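Local coordinates for G-protein alpha subunit Galpha7 (Naegleria fowleri, PDB 6NE6), which probably binds and hydrolyses GTP as the alpha subunit of a heterotrimeric G protein, switching between nucleotide states to relay signals, at residues Lys10-Val15 / Gln317-Ile322; Lys22-Lys27 / Thr304-Ala309; Asn35-Glu40 / Asp152-Arg157; Ser199-Cys204 / Glu313-Ile318; Arg296-Phe301 / Ile322-Asn327. All blocks are in the same frame, centred on the assembly; numbering follows the deposited sequence. Where two conformers were deposited one is given.

Contact 1: Lys10-Val15 / Gln317-Ile322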
# COMPACT_ATOMS: atom_id res chain seq x y z
N LYS A 10 7.78 6.89 22.84
CA LYS A 10 6.93 7.69 21.96
C LYS A 10 6.37 6.80 20.86
O LYS A 10 7.11 6.37 19.96
CB LYS A 10 7.71 8.88 21.40
CG LYS A 10 8.22 9.81 22.49
CD LYS A 10 8.60 11.18 21.97
CE LYS A 10 7.36 12.06 21.81
NZ LYS A 10 6.82 12.57 23.10
N LYS A 11 5.07 6.53 20.91
CA LYS A 11 4.46 5.60 19.97
C LYS A 11 3.84 6.37 18.81
O LYS A 11 3.15 7.37 19.00
CB LYS A 11 3.41 4.72 20.65
CG LYS A 11 3.98 3.94 21.84
CD LYS A 11 3.23 2.63 22.05
CE LYS A 11 3.99 1.71 23.01
NZ LYS A 11 3.19 0.47 23.28
N ILE A 12 4.08 5.85 17.61
CA ILE A 12 3.65 6.47 16.36
C ILE A 12 2.71 5.49 15.68
O ILE A 12 3.12 4.38 15.32
CB ILE A 12 4.84 6.78 15.45
CG1 ILE A 12 5.84 7.69 16.18
CG2 ILE A 12 4.38 7.38 14.13
CD1 ILE A 12 7.09 7.92 15.39
N LEU A 13 1.45 5.90 15.52
CA LEU A 13 0.40 5.04 14.99
C LEU A 13 0.22 5.29 13.51
O LEU A 13 0.00 6.42 13.09
CB LEU A 13 -0.93 5.30 15.70
CG LEU A 13 -2.17 4.56 15.18
CD1 LEU A 13 -2.01 3.05 15.34
CD2 LEU A 13 -3.43 5.05 15.92
N LEU A 14 0.26 4.21 12.72
CA LEU A 14 -0.04 4.29 11.29
C LEU A 14 -1.55 4.19 11.10
O LEU A 14 -2.18 3.26 11.61
CB LEU A 14 0.66 3.17 10.53
CG LEU A 14 2.18 3.28 10.40
CD1 LEU A 14 2.74 1.94 9.94
CD2 LEU A 14 2.55 4.38 9.40
N VAL A 15 -2.12 5.14 10.35
CA VAL A 15 -3.55 5.22 10.07
C VAL A 15 -3.71 5.42 8.57
O VAL A 15 -2.98 6.21 7.97
CB VAL A 15 -4.20 6.38 10.86
CG1 VAL A 15 -5.67 6.56 10.54
CG2 VAL A 15 -4.02 6.17 12.38
N GLN A 317 12.92 12.98 9.48
CA GLN A 317 12.37 14.32 9.59
C GLN A 317 11.19 14.34 10.56
O GLN A 317 11.07 15.24 11.40
CB GLN A 317 11.91 14.83 8.23
CG GLN A 317 12.99 15.12 7.22
CD GLN A 317 12.37 15.55 5.91
OE1 GLN A 317 12.10 14.73 5.04
NE2 GLN A 317 12.09 16.84 5.78
N ILE A 318 10.33 13.33 10.46
CA ILE A 318 9.16 13.25 11.33
C ILE A 318 9.59 13.06 12.78
O ILE A 318 9.12 13.77 13.68
CB ILE A 318 8.22 12.13 10.86
CG1 ILE A 318 7.65 12.48 9.47
CG2 ILE A 318 7.13 11.91 11.89
CD1 ILE A 318 6.86 11.35 8.84
N THR A 319 10.49 12.10 13.04
CA THR A 319 10.85 11.86 14.43
C THR A 319 11.62 13.04 15.02
O THR A 319 11.44 13.36 16.20
CB THR A 319 11.65 10.56 14.59
OG1 THR A 319 12.82 10.60 13.77
CG2 THR A 319 10.79 9.36 14.17
N SER A 320 12.43 13.72 14.21
CA SER A 320 13.08 14.92 14.71
C SER A 320 12.06 15.98 15.07
O SER A 320 12.18 16.65 16.11
CB SER A 320 14.05 15.48 13.66
OG SER A 320 15.13 14.59 13.46
N ASP A 321 11.02 16.13 14.25
CA ASP A 321 10.01 17.13 14.56
C ASP A 321 9.21 16.75 15.80
O ASP A 321 8.86 17.62 16.60
CB ASP A 321 9.09 17.33 13.37
CG ASP A 321 8.13 18.47 13.60
OD1 ASP A 321 8.60 19.62 13.74
OD2 ASP A 321 6.92 18.22 13.69
N ILE A 322 8.91 15.46 15.96
CA ILE A 322 8.23 15.01 17.17
C ILE A 322 9.04 15.40 18.40
O ILE A 322 8.51 15.93 19.38
CB ILE A 322 7.98 13.50 17.14
CG1 ILE A 322 6.88 13.16 16.15
CG2 ILE A 322 7.60 13.00 18.53
CD1 ILE A 322 6.78 11.66 15.86
O HOH W 1 6.48 15.19 21.25
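One water molecule joins Lys10 to Ile322: it donates to the backbone O of Ile322 at 2.9 Å and accepts a weak bond from Lys10 NZ at 3.2 Å. To get there the lysine chain runs extended as far as CD and then folds over at its last two torsions (chi3 81°, chi4 74°), which lays its aliphatic part along the isoleucine. The two side chains slide past each other in opposite senses, and CE of Lys10 comes within 3.4 Å of CG2 of Ile322, closer than two such carbons usually sit. The ammonium also has a long, weak ion pair with Asp198 OD1, so its charge leans on more than the water.

Next to this polar end the contact is wholly apolar. CD1 at the end of Ile12 meets CD1 of Ile322 at 3.8 Å, and its CG1 lies 4.1 Å from that same methyl. Ile12 CD1 also comes to 4.2 Å from CG2 of Thr319, whose side chain stands roughly at right angles to it. The threonine can offer a methyl here because its OG1 is turned back along the helix to the backbone O of Leu315.

Strand and helix run in largely opposed directions, at 132°, with their axes 11.3 Å apart at closest approach. That spacing leaves room for side chains that meet at their ends. It is the packing of the C-terminal helix across the first strand of the central sheet in a Ras-like GTPase domain of the P-loop NTPase fold.

Contact 2: Lys22-Lys27 / Thr304-Ala309; sequences KSTIFK and TALDKA
Ala305 CB is the tight spot: this one methyl sits 3.7 Å from CG2 of Thr24 and also 3.7 Å from CG1 of Ile25, pressed against the helix where two consecutive residues leave a shallow seat. The backbones come close as well, with the CA atoms of Ile25 and Ala305 5.4 Å apart, an approach in keeping with the small alanine. Thr24 shows its methyl here, CG2 lying anti to the backbone N while OG1 sits beside it (chi1 -50°), so the hydroxyl is turned off the alanine.

The outer side is looser. Leu306 starts out alongside the helix, but its end swings in, and CD2 touches CG2 of Thr24 at 3.7 Å while much of the leucine remains exposed to solvent. The threonine methyl therefore touches both a buried alanine and a surface leucine.

Residues 304 to 307 form a type I turn, drawn shut by Asp307 N to Thr304 O at 2.9 Å, and Asp307 then serves as N-cap of helix 308-326. Ala305 N bonds to Asn248 OD1 and Thr304 OG1 to Asp251 N, the asparagine and aspartate of an NKxD sequence, so this turn probably corresponds to the TCAT loop, which in G-alpha proteins supports the NKxD motif in guanine recognition. Ala305 O is taken by Gln28 NE2.

Across the two segments the chemistry is aliphatic carbon against aliphatic carbon, mostly methyls: position comes from shape and close fit, whereas the polar backbone of the turn is fixed by bonds to other residues nearby.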
# COMPACT_ATOMS: atom_id res chain seq x y z
N LYS A 22 0.31 2.01 3.99
CA LYS A 22 0.80 2.12 5.36
C LYS A 22 1.50 0.83 5.80
O LYS A 22 2.49 0.89 6.54
CB LYS A 22 -0.33 2.48 6.32
CG LYS A 22 -1.34 1.40 6.58
CD LYS A 22 -2.27 1.79 7.76
CE LYS A 22 -3.26 0.67 8.04
NZ LYS A 22 -4.01 0.86 9.31
N SER A 23 1.04 -0.33 5.33
CA SER A 23 1.73 -1.58 5.69
C SER A 23 3.12 -1.66 5.06
O SER A 23 4.02 -2.29 5.64
CB SER A 23 0.89 -2.79 5.30
OG SER A 23 0.74 -2.88 3.89
N THR A 24 3.31 -1.04 3.89
CA THR A 24 4.65 -0.95 3.30
C THR A 24 5.59 -0.20 4.23
O THR A 24 6.75 -0.60 4.42
CB THR A 24 4.59 -0.24 1.95
OG1 THR A 24 3.57 -0.84 1.15
CG2 THR A 24 5.94 -0.36 1.22
N ILE A 25 5.11 0.91 4.80
CA ILE A 25 5.92 1.67 5.75
C ILE A 25 6.34 0.80 6.91
O ILE A 25 7.50 0.82 7.33
CB ILE A 25 5.14 2.91 6.24
CG1 ILE A 25 4.89 3.85 5.06
CG2 ILE A 25 5.92 3.61 7.33
CD1 ILE A 25 4.16 5.12 5.45
N PHE A 26 5.39 0.04 7.47
CA PHE A 26 5.72 -0.78 8.63
C PHE A 26 6.74 -1.85 8.27
O PHE A 26 7.70 -2.09 9.01
CB PHE A 26 4.47 -1.43 9.23
CG PHE A 26 4.76 -2.17 10.53
CD1 PHE A 26 4.76 -1.48 11.73
CD2 PHE A 26 5.08 -3.51 10.53
CE1 PHE A 26 5.05 -2.13 12.92
CE2 PHE A 26 5.39 -4.17 11.73
CZ PHE A 26 5.37 -3.46 12.92
N LYS A 27 6.55 -2.52 7.13
CA LYS A 27 7.48 -3.58 6.75
C LYS A 27 8.87 -3.03 6.45
O LYS A 27 9.88 -3.68 6.77
CB LYS A 27 6.92 -4.37 5.56
CG LYS A 27 5.76 -5.28 5.95
CD LYS A 27 5.22 -6.04 4.73
CE LYS A 27 4.54 -5.11 3.73
NZ LYS A 27 3.68 -5.88 2.77
N THR A 304 7.79 7.85 -0.77
CA THR A 304 7.63 6.61 -1.52
C THR A 304 8.09 5.50 -0.59
O THR A 304 9.30 5.29 -0.43
CB THR A 304 8.43 6.63 -2.82
OG1 THR A 304 7.97 7.71 -3.64
CG2 THR A 304 8.22 5.32 -3.58
N ALA A 305 7.13 4.83 0.04
CA ALA A 305 7.48 3.82 1.04
C ALA A 305 8.29 2.68 0.45
O ALA A 305 9.10 2.07 1.16
CB ALA A 305 6.20 3.27 1.70
N LEU A 306 8.11 2.38 -0.84
CA LEU A 306 8.90 1.31 -1.46
C LEU A 306 10.36 1.71 -1.63
O LEU A 306 11.20 0.84 -1.87
CB LEU A 306 8.28 0.92 -2.80
CG LEU A 306 6.93 0.21 -2.73
CD1 LEU A 306 6.31 0.10 -4.12
CD2 LEU A 306 7.12 -1.20 -2.15
N ASP A 307 10.67 3.00 -1.52
CA ASP A 307 12.06 3.48 -1.58
C ASP A 307 12.58 3.58 -0.15
O ASP A 307 12.32 4.56 0.55
CB ASP A 307 12.12 4.83 -2.29
CG ASP A 307 13.54 5.38 -2.41
OD1 ASP A 307 14.43 4.97 -1.64
OD2 ASP A 307 13.77 6.24 -3.28
N LYS A 308 13.33 2.56 0.28
CA LYS A 308 13.70 2.49 1.69
C LYS A 308 14.53 3.69 2.11
O LYS A 308 14.33 4.24 3.21
CB LYS A 308 14.43 1.18 1.99
CG LYS A 308 14.91 1.06 3.43
CD LYS A 308 15.93 -0.06 3.57
CE LYS A 308 15.25 -1.40 3.66
NZ LYS A 308 14.93 -1.98 2.32
N ALA A 309 15.44 4.15 1.24
CA ALA A 309 16.26 5.31 1.59
C ALA A 309 15.42 6.58 1.72
O ALA A 309 15.67 7.40 2.61
CB ALA A 309 17.37 5.52 0.54

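Contact 3: Asn35-Glu40 / Asp152-Arg157. With EDO (1,2-ethanediol), chain I.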
# COMPACT_ATOMS: atom_id res chain seq x y z
N ASN A 35 14.82 -6.33 11.81
CA ASN A 35 13.75 -7.19 12.28
C ASN A 35 13.04 -7.81 11.09
O ASN A 35 11.82 -7.76 10.95
CB ASN A 35 12.80 -6.37 13.15
CG ASN A 35 11.74 -7.21 13.85
OD1 ASN A 35 11.93 -8.41 14.10
ND2 ASN A 35 10.62 -6.58 14.19
N GLY A 36 13.84 -8.41 10.21
CA GLY A 36 13.38 -8.87 8.91
C GLY A 36 12.61 -10.18 8.98
O GLY A 36 12.28 -10.71 10.04
N PHE A 37 12.29 -10.69 7.80
CA PHE A 37 11.34 -11.79 7.71
C PHE A 37 12.02 -13.13 7.92
O PHE A 37 13.04 -13.43 7.29
CB PHE A 37 10.64 -11.71 6.35
CG PHE A 37 10.10 -10.35 6.08
CD1 PHE A 37 9.14 -9.81 6.93
CD2 PHE A 37 10.57 -9.59 5.02
CE1 PHE A 37 8.63 -8.53 6.70
CE2 PHE A 37 10.06 -8.30 4.79
CZ PHE A 37 9.10 -7.78 5.63
N THR A 38 11.44 -13.92 8.81
CA THR A 38 12.00 -15.21 9.16
C THR A 38 11.61 -16.26 8.12
O THR A 38 10.76 -16.04 7.26
CB THR A 38 11.51 -15.63 10.54
OG1 THR A 38 10.09 -15.82 10.49
CG2 THR A 38 11.84 -14.55 11.56
N THR A 39 12.26 -17.42 8.22
CA THR A 39 11.93 -18.51 7.32
C THR A 39 10.47 -18.94 7.49
O THR A 39 9.77 -19.20 6.51
CB THR A 39 12.89 -19.68 7.55
OG1 THR A 39 14.19 -19.32 7.08
CG2 THR A 39 12.43 -20.92 6.82
N GLU A 40 10.00 -18.99 8.74
CA GLU A 40 8.59 -19.32 8.98
C GLU A 40 7.67 -18.29 8.34
O GLU A 40 6.70 -18.64 7.66
CB GLU A 40 8.31 -19.43 10.48
CG GLU A 40 6.85 -19.77 10.83
CD GLU A 40 6.62 -19.93 12.33
OE1 GLU A 40 7.61 -19.93 13.09
OE2 GLU A 40 5.45 -20.06 12.75
N ASP A 152 9.77 -9.39 -2.21
CA ASP A 152 8.47 -10.04 -2.42
C ASP A 152 7.51 -9.76 -1.28
O ASP A 152 6.32 -9.50 -1.50
CB ASP A 152 8.63 -11.55 -2.56
CG ASP A 152 9.33 -11.97 -3.84
OD1 ASP A 152 9.61 -11.14 -4.75
OD2 ASP A 152 9.61 -13.18 -3.92
N VAL A 153 8.01 -9.82 -0.04
CA VAL A 153 7.15 -9.67 1.13
C VAL A 153 6.72 -8.21 1.29
O VAL A 153 5.56 -7.91 1.58
CB VAL A 153 7.85 -10.19 2.40
CG1 VAL A 153 6.99 -9.88 3.65
CG2 VAL A 153 8.11 -11.70 2.29
N VAL A 154 7.66 -7.28 1.12
CA VAL A 154 7.35 -5.85 1.22
C VAL A 154 6.26 -5.47 0.24
O VAL A 154 5.38 -4.66 0.54
CB VAL A 154 8.63 -5.03 0.99
CG1 VAL A 154 8.33 -3.53 0.89
CG2 VAL A 154 9.64 -5.29 2.11
N ARG A 155 6.28 -6.07 -0.95
CA ARG A 155 5.32 -5.72 -1.99
C ARG A 155 3.98 -6.44 -1.86
O ARG A 155 3.05 -6.11 -2.59
CB ARG A 155 5.93 -6.02 -3.36
CG ARG A 155 7.00 -5.02 -3.75
CD ARG A 155 7.39 -5.23 -5.18
NE ARG A 155 8.44 -4.32 -5.64
CZ ARG A 155 8.21 -3.23 -6.37
NH1 ARG A 155 6.98 -2.90 -6.72
NH2 ARG A 155 9.23 -2.48 -6.76
N ALA A 156 3.85 -7.40 -0.95
CA ALA A 156 2.62 -8.17 -0.80
C ALA A 156 1.70 -7.46 0.18
O ALA A 156 2.04 -7.29 1.35
CB ALA A 156 2.92 -9.57 -0.29
N ARG A 157 0.51 -7.08 -0.29
CA ARG A 157 -0.44 -6.32 0.52
C ARG A 157 -1.24 -7.31 1.37
O ARG A 157 -2.27 -7.83 0.94
CB ARG A 157 -1.34 -5.47 -0.36
CG ARG A 157 -2.18 -4.42 0.38
CD ARG A 157 -2.97 -3.56 -0.58
NE ARG A 157 -3.95 -4.34 -1.33
CZ ARG A 157 -5.18 -4.59 -0.89
NH1 ARG A 157 -5.58 -4.10 0.28
NH2 ARG A 157 -6.01 -5.33 -1.62
C1 EDO I . 17.70 -8.99 10.35
O1 EDO I . 16.58 -8.37 9.71
C2 EDO I . 17.20 -10.09 11.28
O2 EDO I . 16.30 -10.94 10.55
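Phe37 and Val153 make a CH-pi contact. CG1 of the valine stands 3.5 Å above the plane of the Phe37 ring and practically over its centre, 9° off the normal, so all six ring carbons lie at similar distances from it. The closest are CZ and CE2, both 3.6 Å from Val153 CG1. The two side chains approach from opposite directions, and Val153 CG1 is brought forward by lying anti to its own backbone N (chi1 174°).

Plain apolar packing adds a second touch of a different kind. Val154 comes to the rim of the same ring, near its plane, with CG2 4.1 Å from Phe37 CE2. One aromatic ring thus meets consecutive valines by face and by edge. The side chains of Lys27, Arg30 and Leu31 on helix 22-32 also pack on the ring.

Hydrogen bonds lie to the sides of this apolar centre. Ala156 N bonds to Val153 O at 3.1 Å, and Lys27 NZ also bonds to Val153 O. At the other segment Gly36 N donates to O1 of a 1,2-ethanediol, probably from the crystallisation liquor, over 2.8 Å with a bent N-H...O angle of 142°. Thr38 takes the N-cap position ahead of helix 39-66.

In a G-alpha subunit the chain passes twice between the Ras-like and the helical domain, and these segments are consistent with those two linkers: Phe37 just before the long first helix of the helical domain, the valines on the way back.

Contact 4: Ser199-Cys204 / Glu313-Ile318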
# COMPACT_ATOMS: atom_id res chain seq x y z
N SER A 199 1.98 10.24 18.31
CA SER A 199 1.88 10.84 16.99
C SER A 199 1.11 9.88 16.09
O SER A 199 1.17 8.66 16.27
CB SER A 199 3.27 11.13 16.41
OG SER A 199 3.19 11.69 15.11
N ILE A 200 0.42 10.44 15.11
CA ILE A 200 -0.31 9.69 14.10
C ILE A 200 0.28 10.04 12.74
O ILE A 200 0.44 11.23 12.44
CB ILE A 200 -1.81 10.03 14.12
CG1 ILE A 200 -2.46 9.50 15.40
CG2 ILE A 200 -2.52 9.52 12.83
CD1 ILE A 200 -3.84 10.12 15.67
N LEU A 201 0.58 9.03 11.94
CA LEU A 201 0.94 9.20 10.53
C LEU A 201 -0.29 8.79 9.73
O LEU A 201 -0.59 7.60 9.62
CB LEU A 201 2.14 8.36 10.14
CG LEU A 201 3.42 8.52 10.95
CD1 LEU A 201 4.57 7.83 10.24
CD2 LEU A 201 3.73 10.00 11.19
N PHE A 202 -1.00 9.79 9.20
CA PHE A 202 -2.17 9.54 8.37
C PHE A 202 -1.67 9.34 6.94
O PHE A 202 -1.15 10.28 6.33
CB PHE A 202 -3.16 10.70 8.45
CG PHE A 202 -4.53 10.34 7.98
CD1 PHE A 202 -4.80 10.23 6.62
CD2 PHE A 202 -5.53 10.06 8.89
CE1 PHE A 202 -6.07 9.86 6.19
CE2 PHE A 202 -6.79 9.71 8.47
CZ PHE A 202 -7.06 9.59 7.12
N VAL A 203 -1.81 8.13 6.41
CA VAL A 203 -1.19 7.79 5.14
C VAL A 203 -2.25 7.77 4.05
O VAL A 203 -3.26 7.05 4.17
CB VAL A 203 -0.48 6.42 5.21
CG1 VAL A 203 0.24 6.14 3.89
CG2 VAL A 203 0.48 6.37 6.40
N CYS A 204 -2.01 8.53 2.97
CA CYS A 204 -2.91 8.58 1.82
C CYS A 204 -2.10 8.33 0.57
O CYS A 204 -0.95 8.77 0.47
CB CYS A 204 -3.60 9.94 1.69
SG CYS A 204 -4.79 10.26 3.02
N GLU A 313 14.64 8.80 5.26
CA GLU A 313 14.86 10.23 5.34
C GLU A 313 13.62 10.96 5.85
O GLU A 313 13.71 11.83 6.73
CB GLU A 313 15.29 10.75 3.96
CG GLU A 313 15.49 12.25 3.87
CD GLU A 313 16.00 12.65 2.50
OE1 GLU A 313 16.89 11.96 1.98
OE2 GLU A 313 15.48 13.64 1.94
N ARG A 314 12.45 10.61 5.31
CA ARG A 314 11.22 11.26 5.74
C ARG A 314 10.89 10.90 7.18
O ARG A 314 10.41 11.76 7.94
CB ARG A 314 10.07 10.87 4.81
CG ARG A 314 10.26 11.29 3.36
CD ARG A 314 10.02 12.80 3.14
NE ARG A 314 10.40 13.15 1.77
CZ ARG A 314 11.62 13.51 1.41
NH1 ARG A 314 12.57 13.60 2.33
NH2 ARG A 314 11.90 13.79 0.15
N LEU A 315 11.14 9.66 7.59
CA LEU A 315 10.81 9.28 8.96
C LEU A 315 11.73 9.96 9.95
O LEU A 315 11.30 10.31 11.06
CB LEU A 315 10.86 7.76 9.12
CG LEU A 315 9.73 7.05 8.36
CD1 LEU A 315 9.88 5.54 8.43
CD2 LEU A 315 8.36 7.48 8.86
N GLU A 316 13.00 10.18 9.57
CA GLU A 316 13.91 10.94 10.41
C GLU A 316 13.45 12.39 10.55
O GLU A 316 13.59 12.98 11.63
CB GLU A 316 15.33 10.88 9.83
N GLN A 317 12.92 12.98 9.48
CA GLN A 317 12.37 14.32 9.59
C GLN A 317 11.19 14.34 10.56
O GLN A 317 11.07 15.24 11.40
CB GLN A 317 11.91 14.83 8.23
CG GLN A 317 12.99 15.12 7.22
CD GLN A 317 12.37 15.55 5.91
OE1 GLN A 317 12.10 14.73 5.04
NE2 GLN A 317 12.09 16.84 5.78
N ILE A 318 10.33 13.33 10.46
CA ILE A 318 9.16 13.25 11.33
C ILE A 318 9.59 13.06 12.78
O ILE A 318 9.12 13.77 13.68
CB ILE A 318 8.22 12.13 10.86
CG1 ILE A 318 7.65 12.48 9.47
CG2 ILE A 318 7.13 11.91 11.89
CD1 ILE A 318 6.86 11.35 8.84
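The helix-on-sheet layer of the Ras-like domain is built here around Leu201, which rises from strand 199-205 and splits its two methyls between Leu315 and Ile318 of the C-terminal helix. CD1 of Leu201 meets CD2 of Leu315 at 4.0 Å. The leucine on the helix sets out along the flank, and its far end turns in to make that touch. The other methyl, CD2, faces Ile318 tip to tip, 4.0 Å from its CG2 and 4.1 Å from its CD1, and so rests between the two branches of the isoleucine. These are relaxed van der Waals distances, without squeeze.

Toward the sheet's edge strand, the helix carries a polar cluster of its own. Arg314 NH1 bonds to Glu313 OE2 at 2.9 Å as part of a salt bridge, meeting the carboxylate from above its plane, and it also reaches Gln317 OE1 at 3.0 Å. Arg314 NE bonds to Phe302 O, which ties this turn of helix to strand 297-302.

Leu201 packs against Ile12 and Leu14 of strand 10-16 on one side and Tyr244 of strand 242-248 on the other, while Leu315 also leans on Met29 of helix 22-32.

Contact 5: Arg296-Phe301 / Ile322-Asn327; sequences RLRDVF and ILSAEN
Arg298 reaches from the edge of the sheet to Ser324 and Ala325 on the last turns of the C-terminal helix. Its CB already points toward the helix, and CG continues outward, anti to the backbone N (chi1 177°). One bend follows at chi2 (68°), after which the chain is straight from there to CZ, so the guanidinium arrives beside the helix. The side chain packs on Tyr244 as well. NE forms a salt bridge with Asp321 OD2, just before the segment and about one turn before Ala325, a direct ionic tie that lies outside the two segments.

Beyond it, CZ lies 4.0 Å from Ala325 CB. That methyl sits over one face of the guanidinium, 3.7 Å above the plane and displaced toward its rim, so the flat group rests on the alanine. At the tip, NH2 is 3.8 Å from Ala325 CB and 3.7 Å from Ser324 OG, which lies near the guanidinium plane. A water in that plane fills the step: Arg298 NH2 donates to it at 2.8 Å, and the water donates to Ser324 OG at 3.0 Å. Ser324 OG has a further bond, to the carbonyl O of Asp321, so the same helical turn offers the arginine a carboxylate directly and a hydroxyl through water.

The contact is at the surface. Strand 297-302 is the outermost strand on its side of the sheet, next to strand 242-248, and the chain turns a corner at Arg298, just before Asp299 OD1 accepts from Val300 N at 2.9 Å. From that corner the arginine crosses to the end of helix 308-326.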
# COMPACT_ATOMS: atom_id res chain seq x y z
N ARG A 296 -4.92 21.50 12.08
CA ARG A 296 -4.51 20.54 13.09
C ARG A 296 -3.31 19.70 12.67
O ARG A 296 -2.62 19.14 13.53
CB ARG A 296 -5.71 19.65 13.45
CG ARG A 296 -6.90 20.50 13.94
CD ARG A 296 -8.11 19.66 14.32
NE ARG A 296 -8.13 19.32 15.74
CZ ARG A 296 -8.87 18.34 16.27
NH1 ARG A 296 -9.66 17.58 15.50
NH2 ARG A 296 -8.81 18.11 17.58
N LEU A 297 -3.02 19.61 11.37
CA LEU A 297 -1.85 18.87 10.93
C LEU A 297 -0.57 19.54 11.43
O LEU A 297 -0.41 20.77 11.35
CB LEU A 297 -1.80 18.76 9.41
CG LEU A 297 -2.83 17.83 8.76
CD1 LEU A 297 -2.79 18.01 7.24
CD2 LEU A 297 -2.53 16.38 9.14
N ARG A 298 0.35 18.72 11.92
CA ARG A 298 1.67 19.22 12.26
C ARG A 298 2.47 19.53 11.00
O ARG A 298 3.11 20.59 10.90
CB ARG A 298 2.39 18.19 13.13
CG ARG A 298 3.78 18.57 13.47
CD ARG A 298 3.81 19.76 14.39
NE ARG A 298 5.19 20.02 14.76
CZ ARG A 298 5.58 20.93 15.64
NH1 ARG A 298 4.69 21.70 16.26
NH2 ARG A 298 6.87 21.07 15.89
N ASP A 299 2.44 18.61 10.03
CA ASP A 299 3.15 18.82 8.77
C ASP A 299 2.60 17.84 7.73
O ASP A 299 1.83 16.93 8.05
CB ASP A 299 4.66 18.66 8.97
CG ASP A 299 5.48 19.58 8.08
OD1 ASP A 299 4.96 20.08 7.06
OD2 ASP A 299 6.66 19.78 8.41
N VAL A 300 3.02 18.03 6.48
CA VAL A 300 2.65 17.16 5.36
C VAL A 300 3.92 16.75 4.64
O VAL A 300 4.77 17.61 4.36
CB VAL A 300 1.68 17.85 4.38
CG1 VAL A 300 1.40 16.94 3.20
CG2 VAL A 300 0.37 18.24 5.07
N PHE A 301 4.07 15.45 4.36
CA PHE A 301 5.28 14.93 3.72
C PHE A 301 4.89 14.07 2.53
O PHE A 301 3.93 13.29 2.60
CB PHE A 301 6.14 14.06 4.67
CG PHE A 301 6.75 14.82 5.82
CD1 PHE A 301 8.02 15.37 5.71
CD2 PHE A 301 6.08 14.95 7.02
CE1 PHE A 301 8.59 16.07 6.78
CE2 PHE A 301 6.65 15.63 8.09
CZ PHE A 301 7.90 16.19 7.97
N ILE A 322 8.91 15.46 15.96
CA ILE A 322 8.23 15.01 17.17
C ILE A 322 9.04 15.40 18.40
O ILE A 322 8.51 15.93 19.38
CB ILE A 322 7.98 13.50 17.14
CG1 ILE A 322 6.88 13.16 16.15
CG2 ILE A 322 7.60 13.00 18.53
CD1 ILE A 322 6.78 11.66 15.86
N LEU A 323 10.35 15.16 18.35
CA LEU A 323 11.20 15.50 19.48
C LEU A 323 11.22 17.00 19.72
O LEU A 323 11.25 17.45 20.87
CB LEU A 323 12.61 14.97 19.26
CG LEU A 323 12.80 13.46 19.41
CD1 LEU A 323 14.26 13.09 19.30
CD2 LEU A 323 12.22 12.99 20.74
N SER A 324 11.19 17.79 18.64
CA SER A 324 11.27 19.24 18.81
C SER A 324 10.01 19.79 19.47
O SER A 324 10.08 20.80 20.18
CB SER A 324 11.51 19.92 17.46
OG SER A 324 10.33 20.00 16.69
N ALA A 325 8.87 19.13 19.29
CA ALA A 325 7.61 19.53 19.91
C ALA A 325 7.45 19.02 21.33
O ALA A 325 6.54 19.48 22.03
CB ALA A 325 6.44 19.04 19.06
N GLU A 326 8.30 18.09 21.78
CA GLU A 326 8.14 17.48 23.10
C GLU A 326 8.16 18.53 24.20
O GLU A 326 7.36 18.46 25.15
CB GLU A 326 9.24 16.45 23.31
CG GLU A 326 9.20 15.70 24.64
CD GLU A 326 10.17 14.53 24.67
OE1 GLU A 326 10.12 13.69 23.75
OE2 GLU A 326 11.00 14.46 25.61
N ASN A 327 9.04 19.52 24.11
CA ASN A 327 9.16 20.55 25.14
C ASN A 327 8.35 21.80 24.82
O ASN A 327 8.67 22.87 25.35
CB ASN A 327 10.63 20.91 25.36
CG ASN A 327 11.41 19.79 26.04
OD1 ASN A 327 10.93 19.18 27.00
ND2 ASN A 327 12.61 19.52 25.55
O HOH W 2 8.95 22.65 16.94

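How the contacts relate
Contacts 1, 4 and 5 all seat helix 308-326 on the same sheet, and their chemistry grades along it. Contact 4 is buried and aliphatic; contact 1, sharing Gln317 and Ile318 with it, is still buried but gains a lysine and a water at one end; contact 5 is a surface contact made by an arginine, through a water and an alanine methyl, while its salt bridge goes to Asp321 in contact 1's helix segment. Contact 2 uses the turn leading into that helix and is partly buried. Contact 3 is buried too, but it sets valine methyls against an aromatic ring and lies furthest from contact 5, with centres about 31 Å apart. Lys27, on contact 2's helix, joins the two.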